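Local coordinates for cricket paralysis virus 1A protein (Cricket paralysis virus, PDB 6C3R) that suppresses insect antiviral RNA interference by inactivating host AGO2 and recruiting a cellular ubiquitin ligase complex that promotes its degradation, at residues G82-F87 with A134-R139; I56-E61 with V88-P93; A15-N20 with Q122-S127. All blocks are in the same frame, centred on the assembly; numbering follows the deposited sequence.

Contact 1: G82-F87 with A134-R139; sequences GLVWKF and AFLRKR
Leu136, near the end of helix 129-136, pushes its side chain against the flank of helix 77-90, and its CD1 methyl makes the nearest approaches. That methyl sits 3.6 Å from Trp85 CA, close to the helix backbone itself. It also meets the indole near the ring plane, at the edge, with Leu136 CD1 3.8 Å from Trp85 CE3. On the preceding residue, Val84 CG1 lies 3.9 Å from the same Leu136 CD1, the two side chains crossing at about a right angle. Trp85 CG stands anti to the backbone N (chi1 172°), which carries the indole on toward Cys132 and Arg133 of helix 129-136; Arg133 is involved in inhibiting host stress granule formation.

Polar interactions lie at the margin. The aliphatic part of Lys138 passes Gly82, with Lys138 CG 4.5 Å from Gly82 CA, and its NZ forms a salt bridge with Glu79. Within the tail, the poorly ordered Arg139 turns its side chain back, and its NH1 and NH2 both donate to Ala134 O, at 3.0 and 2.9 Å.

The helices are thus joined here by apolar contacts centred on one leucine methyl, with polarity confined to the rim at Lys138 and Glu79.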
# COMPACT_ATOMS: atom_id res chain seq x y z
N GLY A 82 13.28 -15.12 -2.10
CA GLY A 82 12.87 -14.47 -0.86
C GLY A 82 12.82 -12.96 -1.00
O GLY A 82 11.95 -12.33 -0.41
N LEU A 83 13.73 -12.36 -1.76
CA LEU A 83 13.69 -10.93 -2.04
C LEU A 83 12.44 -10.57 -2.84
O LEU A 83 11.75 -9.62 -2.55
CB LEU A 83 14.91 -10.46 -2.83
CG LEU A 83 16.30 -10.43 -2.18
CD1 LEU A 83 17.38 -10.26 -3.23
CD2 LEU A 83 16.37 -9.32 -1.16
N VAL A 84 12.13 -11.36 -3.85
CA VAL A 84 10.90 -11.14 -4.59
C VAL A 84 9.70 -11.21 -3.65
O VAL A 84 8.77 -10.44 -3.77
CB VAL A 84 10.77 -12.14 -5.76
CG1 VAL A 84 9.45 -11.95 -6.47
CG2 VAL A 84 11.91 -11.95 -6.75
N TRP A 85 9.71 -12.18 -2.75
CA TRP A 85 8.63 -12.36 -1.79
C TRP A 85 8.45 -11.13 -0.88
O TRP A 85 7.34 -10.71 -0.62
CB TRP A 85 8.86 -13.65 -0.98
CG TRP A 85 7.88 -13.80 0.15
CD1 TRP A 85 8.17 -13.86 1.48
CD2 TRP A 85 6.46 -13.87 0.04
NE1 TRP A 85 7.02 -13.96 2.20
CE2 TRP A 85 5.95 -13.98 1.35
CE3 TRP A 85 5.56 -13.86 -1.05
CZ2 TRP A 85 4.57 -14.08 1.61
CZ3 TRP A 85 4.20 -13.95 -0.79
CH2 TRP A 85 3.72 -14.06 0.52
N LYS A 86 9.56 -10.59 -0.40
CA LYS A 86 9.53 -9.32 0.35
C LYS A 86 9.01 -8.13 -0.44
O LYS A 86 8.34 -7.27 0.12
CB LYS A 86 10.90 -8.98 0.87
CG LYS A 86 11.32 -9.81 2.04
CD LYS A 86 12.83 -9.73 2.18
CE LYS A 86 13.32 -10.29 3.48
NZ LYS A 86 14.78 -10.58 3.33
N PHE A 87 9.36 -8.05 -1.72
CA PHE A 87 8.81 -7.05 -2.62
C PHE A 87 7.31 -7.24 -2.72
O PHE A 87 6.56 -6.31 -2.48
CB PHE A 87 9.45 -7.15 -4.01
CG PHE A 87 8.97 -6.10 -4.96
CD1 PHE A 87 7.85 -6.31 -5.75
CD2 PHE A 87 9.64 -4.88 -5.06
CE1 PHE A 87 7.37 -5.33 -6.62
CE2 PHE A 87 9.19 -3.91 -5.95
CZ PHE A 87 8.04 -4.13 -6.72
N ALA A 134 3.46 -19.93 -1.79
CA ALA A 134 3.98 -21.28 -1.98
C ALA A 134 5.05 -21.31 -3.06
O ALA A 134 6.12 -21.92 -2.90
CB ALA A 134 2.85 -22.24 -2.33
N PHE A 135 4.76 -20.63 -4.17
CA PHE A 135 5.68 -20.46 -5.28
C PHE A 135 7.01 -19.85 -4.89
O PHE A 135 8.06 -20.32 -5.33
CB PHE A 135 5.04 -19.61 -6.38
CG PHE A 135 5.87 -19.50 -7.63
CD1 PHE A 135 6.20 -20.63 -8.37
CD2 PHE A 135 6.30 -18.26 -8.09
CE1 PHE A 135 6.95 -20.53 -9.51
CE2 PHE A 135 7.05 -18.16 -9.24
CZ PHE A 135 7.37 -19.30 -9.96
N LEU A 136 6.98 -18.80 -4.08
CA LEU A 136 8.21 -18.12 -3.63
C LEU A 136 8.86 -18.65 -2.33
O LEU A 136 9.89 -18.10 -1.90
CB LEU A 136 7.98 -16.61 -3.52
CG LEU A 136 7.49 -15.88 -4.78
CD1 LEU A 136 7.20 -14.42 -4.44
CD2 LEU A 136 8.49 -15.99 -5.94
N ARG A 137 8.30 -19.69 -1.71
CA ARG A 137 8.89 -20.23 -0.47
C ARG A 137 10.29 -20.77 -0.69
O ARG A 137 10.55 -21.46 -1.68
CB ARG A 137 8.03 -21.33 0.16
CG ARG A 137 8.64 -21.86 1.46
CD ARG A 137 7.63 -22.46 2.42
NE ARG A 137 6.94 -21.46 3.25
CZ ARG A 137 5.68 -21.02 3.08
NH1 ARG A 137 4.90 -21.47 2.08
NH2 ARG A 137 5.19 -20.11 3.92
N LYS A 138 11.19 -20.46 0.24
CA LYS A 138 12.59 -20.83 0.13
C LYS A 138 12.81 -22.32 0.37
O LYS A 138 13.13 -22.75 1.48
CB LYS A 138 13.44 -20.04 1.12
CG LYS A 138 13.46 -18.54 0.87
CD LYS A 138 14.70 -17.90 1.47
CE LYS A 138 14.77 -18.08 2.98
NZ LYS A 138 16.04 -17.53 3.53
N ARG A 139 12.65 -23.10 -0.69
CA ARG A 139 13.07 -24.50 -0.70
C ARG A 139 14.59 -24.61 -0.49
O ARG A 139 15.31 -23.63 -0.62
CB ARG A 139 12.68 -25.16 -2.03
CG ARG A 139 11.17 -25.32 -2.18
CD ARG A 139 10.71 -25.31 -3.62
NE ARG A 139 9.24 -25.36 -3.72
CZ ARG A 139 8.41 -24.31 -3.62
NH1 ARG A 139 8.86 -23.07 -3.41
NH2 ARG A 139 7.09 -24.51 -3.74

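Contact 2: I56-E61 with V88-P93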
# COMPACT_ATOMS: atom_id res chain seq x y z
N ILE A 56 7.54 3.12 0.20
CA ILE A 56 8.11 3.49 -1.11
C ILE A 56 9.60 3.15 -1.17
O ILE A 56 10.05 2.47 -2.08
CB ILE A 56 7.94 5.02 -1.43
CG1 ILE A 56 6.49 5.50 -1.37
CG2 ILE A 56 8.52 5.38 -2.78
CD1 ILE A 56 5.52 4.63 -2.12
N LYS A 57 10.36 3.64 -0.21
CA LYS A 57 11.82 3.50 -0.23
C LYS A 57 12.29 2.04 -0.17
O LYS A 57 13.17 1.62 -0.92
CB LYS A 57 12.45 4.32 0.89
CG LYS A 57 12.35 5.82 0.64
CD LYS A 57 13.40 6.27 -0.37
CE LYS A 57 12.89 7.35 -1.32
NZ LYS A 57 13.83 7.53 -2.47
N ARG A 58 11.66 1.28 0.72
CA ARG A 58 11.79 -0.17 0.75
C ARG A 58 11.52 -0.87 -0.60
O ARG A 58 12.28 -1.77 -0.97
CB ARG A 58 10.88 -0.73 1.84
CG ARG A 58 10.86 -2.24 1.97
CD ARG A 58 12.19 -2.79 2.48
NE ARG A 58 11.98 -4.13 3.04
CZ ARG A 58 12.93 -5.06 3.22
NH1 ARG A 58 14.20 -4.82 2.91
NH2 ARG A 58 12.58 -6.23 3.73
N GLU A 59 10.46 -0.48 -1.29
CA GLU A 59 10.13 -1.04 -2.61
C GLU A 59 11.27 -0.80 -3.64
O GLU A 59 11.69 -1.72 -4.34
CB GLU A 59 8.77 -0.51 -3.12
CG GLU A 59 8.23 -1.25 -4.35
CD GLU A 59 6.73 -1.05 -4.66
OE1 GLU A 59 5.87 -1.18 -3.76
OE2 GLU A 59 6.38 -0.79 -5.82
N GLU A 60 11.79 0.42 -3.68
CA GLU A 60 12.91 0.79 -4.57
C GLU A 60 14.19 0.01 -4.26
O GLU A 60 14.91 -0.39 -5.15
CB GLU A 60 13.21 2.29 -4.45
CG GLU A 60 12.08 3.22 -4.87
CD GLU A 60 12.26 4.67 -4.40
OE1 GLU A 60 13.39 5.06 -3.95
OE2 GLU A 60 11.25 5.44 -4.51
N GLU A 61 14.47 -0.15 -2.97
CA GLU A 61 15.64 -0.87 -2.47
C GLU A 61 15.62 -2.33 -2.94
O GLU A 61 16.63 -2.86 -3.45
CB GLU A 61 15.66 -0.78 -0.94
CG GLU A 61 16.90 -1.34 -0.28
CD GLU A 61 16.72 -1.67 1.20
OE1 GLU A 61 17.60 -1.27 2.01
OE2 GLU A 61 15.73 -2.33 1.57
N VAL A 88 6.89 -8.45 -3.08
CA VAL A 88 5.48 -8.82 -3.17
C VAL A 88 4.73 -8.50 -1.86
O VAL A 88 3.67 -7.92 -1.90
CB VAL A 88 5.34 -10.31 -3.56
CG1 VAL A 88 3.98 -10.88 -3.21
CG2 VAL A 88 5.58 -10.48 -5.06
N GLN A 89 5.30 -8.84 -0.70
CA GLN A 89 4.70 -8.45 0.58
C GLN A 89 4.54 -6.93 0.71
O GLN A 89 3.50 -6.43 1.11
CB GLN A 89 5.52 -8.96 1.77
CG GLN A 89 5.31 -10.42 2.09
CD GLN A 89 5.98 -10.87 3.39
OE1 GLN A 89 5.82 -12.03 3.81
NE2 GLN A 89 6.73 -9.97 4.05
N ASN A 90 5.59 -6.20 0.37
CA ASN A 90 5.57 -4.75 0.49
C ASN A 90 4.72 -4.05 -0.59
O ASN A 90 4.30 -2.91 -0.41
CB ASN A 90 6.99 -4.21 0.51
CG ASN A 90 7.11 -2.90 1.27
OD1 ASN A 90 6.77 -2.81 2.46
ND2 ASN A 90 7.62 -1.87 0.60
N TYR A 91 4.47 -4.70 -1.72
CA TYR A 91 3.65 -4.07 -2.76
C TYR A 91 2.19 -3.94 -2.29
O TYR A 91 1.68 -4.74 -1.51
CB TYR A 91 3.78 -4.79 -4.11
CG TYR A 91 3.01 -4.10 -5.23
CD1 TYR A 91 3.51 -2.95 -5.85
CD2 TYR A 91 1.79 -4.59 -5.66
CE1 TYR A 91 2.80 -2.32 -6.87
CE2 TYR A 91 1.08 -3.98 -6.67
CZ TYR A 91 1.58 -2.84 -7.27
OH TYR A 91 0.83 -2.24 -8.29
N CYS A 92 1.54 -2.90 -2.77
CA CYS A 92 0.21 -2.53 -2.34
C CYS A 92 -0.46 -1.96 -3.59
O CYS A 92 -0.21 -0.82 -3.95
CB CYS A 92 0.38 -1.49 -1.23
SG CYS A 92 -1.05 -0.48 -0.84
N PRO A 93 -1.29 -2.77 -4.28
CA PRO A 93 -1.73 -2.46 -5.66
C PRO A 93 -2.49 -1.14 -5.83
O PRO A 93 -3.59 -1.02 -5.27
CB PRO A 93 -2.62 -3.66 -6.03
CG PRO A 93 -3.04 -4.24 -4.73
CD PRO A 93 -1.89 -4.03 -3.80
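Asn90 directs its amide at the backbone of helix 53-70, between the side-chain bases of Arg58 and Glu59. This is the closely packed, buried part of the contact. Asn90 ND2 is 3.5 Å from Arg58 CG, so the amide nitrogen rests against the helix surface. The same nitrogen gives a weak hydrogen bond to the carbonyl of Arg55, about one turn earlier. The Arg58 chain bends just beyond CB (chi2 68°), presenting its CG methylene to the amide while the guanidinium is carried onward, its plane turned 71° from that of the amide.

Glu59 and Tyr91, by contrast, are both partly exposed. Glu59 extends beside Tyr91, and its carboxylate reaches the edge of the phenol ring, with Glu59 OE2 3.6 Å from Tyr91 CD1; the two planes are inclined by 49°. This approach is a van der Waals contact with a ring edge. The carboxylate has its stronger partner in Arg55, through a salt bridge to OE1.

On the solvent side, Arg58 NH1 forms a salt bridge with OE2 of the exposed Glu61 at 3.2 Å, the oxygen lying in the guanidinium plane. The guanidinium also lies against Lys86 of helix 77-90 and close to the like-charged Arg96 of the second subunit.

Tyr91 is where the chain departs from helical geometry. Beyond it, Cys92 is disulfide-bonded to Cys92 of the second subunit, and Pro93 begins the AGO2-interacting region. The C-terminal end of helix 77-90 thus packs against helix 53-70 just before a covalent dimer link and the AGO2-interacting segment.

Contact 3: A15-N20 with Q122-S127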
# COMPACT_ATOMS: atom_id res chain seq x y z
N ALA A 15 8.28 -14.68 -28.81
CA ALA A 15 8.03 -16.02 -29.29
C ALA A 15 7.21 -16.84 -28.30
O ALA A 15 6.09 -17.25 -28.62
CB ALA A 15 9.35 -16.72 -29.59
N GLN A 16 7.72 -17.02 -27.09
CA GLN A 16 7.15 -18.02 -26.17
C GLN A 16 6.38 -17.51 -24.97
O GLN A 16 5.77 -18.32 -24.28
CB GLN A 16 8.26 -18.92 -25.69
CG GLN A 16 8.90 -19.72 -26.80
CD GLN A 16 9.99 -20.61 -26.27
OE1 GLN A 16 10.19 -20.70 -25.06
NE2 GLN A 16 10.71 -21.27 -27.17
N PHE A 17 6.40 -16.21 -24.72
CA PHE A 17 5.72 -15.63 -23.55
C PHE A 17 4.69 -14.60 -23.97
O PHE A 17 4.24 -13.78 -23.14
CB PHE A 17 6.75 -14.99 -22.59
CG PHE A 17 7.69 -15.97 -21.95
CD1 PHE A 17 8.83 -16.41 -22.60
CD2 PHE A 17 7.45 -16.46 -20.67
CE1 PHE A 17 9.71 -17.32 -22.00
CE2 PHE A 17 8.33 -17.36 -20.07
CZ PHE A 17 9.46 -17.80 -20.73
N GLU A 18 4.30 -14.64 -25.25
CA GLU A 18 3.23 -13.80 -25.79
C GLU A 18 3.46 -12.32 -25.50
O GLU A 18 2.52 -11.58 -25.13
CB GLU A 18 1.87 -14.24 -25.22
CG GLU A 18 1.65 -15.75 -25.21
CD GLU A 18 0.23 -16.16 -24.79
OE1 GLU A 18 -0.54 -15.28 -24.32
OE2 GLU A 18 -0.10 -17.35 -24.93
N GLY A 19 4.72 -11.90 -25.63
CA GLY A 19 5.12 -10.51 -25.49
C GLY A 19 5.16 -9.90 -24.11
O GLY A 19 5.36 -8.70 -23.98
N ASN A 20 4.98 -10.68 -23.05
CA ASN A 20 4.94 -10.10 -21.71
C ASN A 20 5.26 -11.08 -20.58
O ASN A 20 5.16 -12.29 -20.74
CB ASN A 20 3.57 -9.48 -21.43
CG ASN A 20 2.55 -10.52 -21.03
OD1 ASN A 20 2.32 -10.74 -19.84
ND2 ASN A 20 1.97 -11.20 -22.01
N GLN A 122 5.93 -20.08 -15.14
CA GLN A 122 5.05 -20.33 -14.01
C GLN A 122 4.65 -19.07 -13.27
O GLN A 122 3.47 -18.91 -12.92
CB GLN A 122 5.65 -21.30 -13.02
CG GLN A 122 4.72 -21.61 -11.84
CD GLN A 122 3.28 -22.05 -12.19
OE1 GLN A 122 3.00 -22.55 -13.29
NE2 GLN A 122 2.36 -21.88 -11.23
N TRP A 123 5.61 -18.19 -13.00
CA TRP A 123 5.32 -16.86 -12.50
C TRP A 123 4.05 -16.26 -13.12
O TRP A 123 3.25 -15.66 -12.40
CB TRP A 123 6.51 -15.95 -12.77
CG TRP A 123 6.20 -14.48 -12.73
CD1 TRP A 123 5.87 -13.68 -13.78
CD2 TRP A 123 6.19 -13.66 -11.57
NE1 TRP A 123 5.66 -12.40 -13.34
CE2 TRP A 123 5.84 -12.36 -11.98
CE3 TRP A 123 6.46 -13.89 -10.22
CZ2 TRP A 123 5.76 -11.29 -11.09
CZ3 TRP A 123 6.37 -12.82 -9.33
CH2 TRP A 123 6.02 -11.54 -9.77
N LYS A 124 3.87 -16.41 -14.44
CA LYS A 124 2.74 -15.79 -15.15
C LYS A 124 1.37 -16.36 -14.76
O LYS A 124 0.35 -15.69 -14.94
CB LYS A 124 2.88 -15.95 -16.66
CG LYS A 124 3.94 -15.08 -17.30
CD LYS A 124 3.84 -15.14 -18.81
CE LYS A 124 2.72 -14.26 -19.34
NZ LYS A 124 2.84 -14.13 -20.81
N LEU A 125 1.35 -17.59 -14.28
CA LEU A 125 0.12 -18.30 -13.97
C LEU A 125 -0.34 -18.19 -12.52
O LEU A 125 -1.39 -18.75 -12.18
CB LEU A 125 0.30 -19.77 -14.34
CG LEU A 125 0.65 -20.03 -15.81
CD1 LEU A 125 1.17 -21.44 -15.99
CD2 LEU A 125 -0.57 -19.74 -16.66
N VAL A 126 0.43 -17.49 -11.68
CA VAL A 126 0.08 -17.30 -10.26
C VAL A 126 -1.24 -16.53 -10.19
O VAL A 126 -1.38 -15.51 -10.87
CB VAL A 126 1.21 -16.57 -9.46
CG1 VAL A 126 0.78 -16.24 -8.04
CG2 VAL A 126 2.47 -17.43 -9.42
N SER A 127 -2.18 -17.04 -9.41
CA SER A 127 -3.57 -16.53 -9.35
C SER A 127 -4.05 -16.06 -7.97
O SER A 127 -5.19 -15.60 -7.85
CB SER A 127 -4.54 -17.63 -9.83
OG SER A 127 -4.11 -18.17 -11.06
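Lys124 reaches across to Asn20 at the end of a type I' beta turn, Phe17 to Asn20, which follows helix 2-16. In the first shell, the ammonium group meets the backbone of this turn: Lys124 NZ donates a hydrogen bond to Asn20 O at 3.0 Å, approaching from above the carbonyl plane, 46° out of it. The same Lys124 NZ lies 2.7 Å from Phe17 O, bringing it close to carbonyls at both ends of the turn. Farther back along the lysine, the methylenes pass the edge of the Phe17 ring, where Lys124 CD is 4.3 Å from Phe17 CD2.

The next shell shapes the acceptor side. Asn20 N is hydrogen-bonded to Phe17 O, closing the turn, and Glu18 and Gly19 occupy its middle positions with positive phi. Asn20 also folds its side chain over the turn, donating from ND2 to Glu18 O at 3.2 Å, with that oxygen near the amide plane. Its OD1 accepts from the backbone N of Asp22, so one end of the amide grips the turn and the other the chain that follows. Glu18 OE1 lies 5.0 Å from Lys124 NZ, too far for a direct ion pair, and may add a modest favourable field.

Further out, Phe17 packs on Leu117 and Gln121 of helix 117-123 and meets the Phe113 ring. On the lysine side, Lys124 belongs to a type I turn, Trp123 to Val126, while Trp123 NE1 donates to Leu21 O and provides a second polar link between these regions. From that turn the lysine chain runs extended until a bend at chi3 (78°) swings Lys124 NZ onto the carbonyl of Asn20.

How the contacts relate
Contacts 1 and 2 lie about 14 Å apart, centre to centre, and share helix 77-90, which meets helix 129-136 in one and helix 53-70 in the other. They touch through Phe87 on Glu59 and Lys86 on Arg58. Contact 3 is about 18 Å from contact 1 and 22 Å from contact 2; Phe135 packing on Gln122 and Trp123 connects it to contact 1. Along the chain, contact 2 is nested within the loop closed by contact 3, whereas the segments of contact 1 alternate with those of each other contact. Contacts 2 and 3 lie on opposite sides of the chain's centre, one beside the dimer disulfide and AGO2-interacting region, the other following the BC-box helix.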